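PDB 3DM5: signal recognition 54 kDa protein from Pyrococcus furiosus, which belongs to the SRP54 family of signal recognition particle proteins, with a helical bundle, a P-loop GTPase-type domain and a signal-peptide-binding domain. Local coordinates for residues Leu120-Gln125 / Glu276-Ile281. Residues are numbered along the deposited sequence; the frame is centred on the assembly and turned at random.
Sequences LARYFQ and EKIDDI. With GDP (guanosine-5'-diphosphate), chain J.
Arg122 lays the root of its side chain over Ile278, with CB of Arg122 3.7 Å from CG1 of Ile278. The two side chains cross at about a right angle. CG1 of Ile278 stands anti to the backbone N (chi1 -173°) and carries the packing. The arginine chain bends about its CB-CG bond (chi2 64°), and NE of Arg122 then faces OD1 of Asp279 at 4.0 Å, a long salt bridge. OD1 lies at the guanidinium edge, but the carboxylate and guanidinium planes are 63° apart. NH1 of Arg122 donates to OE1 of Gln125 at 2.7 Å, tying the group to its own helix. In the P-loop NTPase fold, helix 113-125 follows strand 101-106 and the presumed Walker A loop. Residues 276-280 lead from strand 269-273 to antiparallel strand 281-283, which Ile281 begins at one edge of this chain's sheet. A type I turn from Lys277 to Asp280 points Ile278 at the helix and lets the carboxylate of Asp279 reach Arg122. Ile281 also points at the helix, and its CD1 comes within 4.4 Å of Leu120 N. Lys119 NZ hydrogen-bonds to the Asp280 carbonyl. Glu276, in the GDP pocket, has CG 3.5 Å from GDP N3.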
# COMPACT_ATOMS: atom_id res chain seq x y z
N LEU A 120 11.33 -13.22 -30.08
CA LEU A 120 10.92 -14.43 -30.79
C LEU A 120 12.05 -14.95 -31.71
O LEU A 120 12.35 -16.14 -31.74
CB LEU A 120 9.63 -14.17 -31.56
CG LEU A 120 8.83 -15.39 -31.99
CD1 LEU A 120 8.49 -16.27 -30.81
CD2 LEU A 120 7.58 -14.92 -32.68
N ALA A 121 12.71 -14.06 -32.43
CA ALA A 121 13.85 -14.48 -33.25
C ALA A 121 14.92 -15.14 -32.39
O ALA A 121 15.41 -16.23 -32.71
CB ALA A 121 14.42 -13.31 -34.00
N ARG A 122 15.28 -14.47 -31.30
CA ARG A 122 16.30 -14.99 -30.39
C ARG A 122 15.88 -16.30 -29.73
O ARG A 122 16.70 -17.20 -29.56
CB ARG A 122 16.64 -13.95 -29.32
CG ARG A 122 17.50 -14.48 -28.16
CD ARG A 122 18.88 -14.93 -28.63
NE ARG A 122 19.70 -15.39 -27.52
CZ ARG A 122 20.81 -16.11 -27.65
NH1 ARG A 122 21.23 -16.45 -28.86
NH2 ARG A 122 21.50 -16.48 -26.58
N TYR A 123 14.61 -16.41 -29.34
CA TYR A 123 14.10 -17.65 -28.78
C TYR A 123 14.40 -18.81 -29.72
O TYR A 123 14.89 -19.86 -29.30
CB TYR A 123 12.59 -17.56 -28.50
CG TYR A 123 11.90 -18.88 -28.21
CD1 TYR A 123 11.71 -19.31 -26.91
CD2 TYR A 123 11.44 -19.70 -29.24
CE1 TYR A 123 11.08 -20.52 -26.63
CE2 TYR A 123 10.80 -20.93 -28.96
CZ TYR A 123 10.63 -21.32 -27.66
OH TYR A 123 10.01 -22.51 -27.35
N PHE A 124 14.10 -18.63 -31.00
CA PHE A 124 14.32 -19.69 -31.97
C PHE A 124 15.79 -19.95 -32.30
O PHE A 124 16.19 -21.10 -32.45
CB PHE A 124 13.52 -19.44 -33.25
CG PHE A 124 12.09 -19.82 -33.12
CD1 PHE A 124 11.08 -18.88 -33.30
CD2 PHE A 124 11.75 -21.11 -32.76
CE1 PHE A 124 9.74 -19.24 -33.17
CE2 PHE A 124 10.41 -21.48 -32.61
CZ PHE A 124 9.40 -20.55 -32.83
N GLN A 125 16.57 -18.89 -32.42
CA GLN A 125 18.00 -19.03 -32.68
C GLN A 125 18.75 -19.77 -31.56
O GLN A 125 19.52 -20.69 -31.81
CB GLN A 125 18.64 -17.66 -32.91
CG GLN A 125 20.02 -17.77 -33.46
CD GLN A 125 21.03 -16.98 -32.64
OE1 GLN A 125 20.75 -16.59 -31.51
NE2 GLN A 125 22.20 -16.75 -33.21
N GLU A 276 11.86 -5.78 -20.63
CA GLU A 276 12.41 -5.03 -21.75
C GLU A 276 13.55 -5.72 -22.50
O GLU A 276 13.72 -5.49 -23.69
CB GLU A 276 12.82 -3.63 -21.29
CG GLU A 276 11.66 -2.84 -20.71
CD GLU A 276 11.82 -1.35 -20.96
OE1 GLU A 276 12.71 -0.97 -21.74
OE2 GLU A 276 11.05 -0.55 -20.39
N LYS A 277 14.29 -6.57 -21.81
CA LYS A 277 15.41 -7.29 -22.39
C LYS A 277 15.02 -8.46 -23.34
O LYS A 277 13.93 -9.02 -23.23
CB LYS A 277 16.35 -7.75 -21.27
N ILE A 278 15.92 -8.79 -24.26
CA ILE A 278 15.71 -9.71 -25.39
C ILE A 278 15.28 -11.12 -24.98
O ILE A 278 14.68 -11.86 -25.76
CB ILE A 278 17.01 -9.86 -26.22
CG1 ILE A 278 16.78 -10.68 -27.49
CG2 ILE A 278 18.10 -10.55 -25.42
CD1 ILE A 278 16.19 -9.91 -28.57
N ASP A 279 15.61 -11.50 -23.76
CA ASP A 279 15.31 -12.83 -23.26
C ASP A 279 14.02 -12.86 -22.45
O ASP A 279 13.57 -13.92 -22.01
CB ASP A 279 16.49 -13.35 -22.42
CG ASP A 279 17.74 -13.56 -23.25
OD1 ASP A 279 17.73 -14.42 -24.18
OD2 ASP A 279 18.75 -12.88 -22.98
N ASP A 280 13.40 -11.69 -22.29
CA ASP A 280 12.25 -11.55 -21.41
C ASP A 280 10.96 -11.99 -22.09
O ASP A 280 10.01 -11.22 -22.18
CB ASP A 280 12.11 -10.10 -20.92
CG ASP A 280 13.23 -9.69 -19.98
OD1 ASP A 280 13.79 -10.57 -19.29
OD2 ASP A 280 13.55 -8.49 -19.89
N ILE A 281 10.95 -13.24 -22.57
CA ILE A 281 9.79 -13.86 -23.21
C ILE A 281 9.71 -15.32 -22.76
O ILE A 281 10.72 -15.99 -22.66
CB ILE A 281 9.92 -13.80 -24.74
CG1 ILE A 281 8.73 -14.45 -25.43
CG2 ILE A 281 11.17 -14.50 -25.18
CD1 ILE A 281 8.49 -13.98 -26.85
PB GDP J . 6.50 -0.82 -30.64
O1B GDP J . 5.43 -1.37 -29.76
O2B GDP J . 6.02 0.49 -31.21
O3B GDP J . 6.82 -1.81 -31.73
O3A GDP J . 7.80 -0.39 -29.79
PA GDP J . 8.65 -1.29 -28.76
O1A GDP J . 9.96 -0.63 -28.43
O2A GDP J . 8.89 -2.68 -29.28
O5' GDP J . 7.73 -1.26 -27.45
C5' GDP J . 7.55 0.01 -26.83
C4' GDP J . 8.01 -0.02 -25.36
O4' GDP J . 7.49 -1.15 -24.62
C3' GDP J . 9.52 -0.08 -25.26
O3' GDP J . 9.87 0.87 -24.25
C2' GDP J . 9.81 -1.51 -24.83
O2' GDP J . 10.93 -1.61 -23.98
C1' GDP J . 8.59 -1.84 -24.00
N9 GDP J . 8.29 -3.28 -23.92
C8 GDP J . 8.03 -4.15 -24.92
N7 GDP J . 7.76 -5.38 -24.41
C5 GDP J . 7.82 -5.29 -23.07
C6 GDP J . 7.65 -6.19 -21.90
O6 GDP J . 7.33 -7.40 -22.03
N1 GDP J . 7.83 -5.67 -20.68
C2 GDP J . 8.15 -4.38 -20.49
N2 GDP J . 8.31 -3.93 -19.22
N3 GDP J . 8.32 -3.50 -21.49
C4 GDP J . 8.17 -3.90 -22.77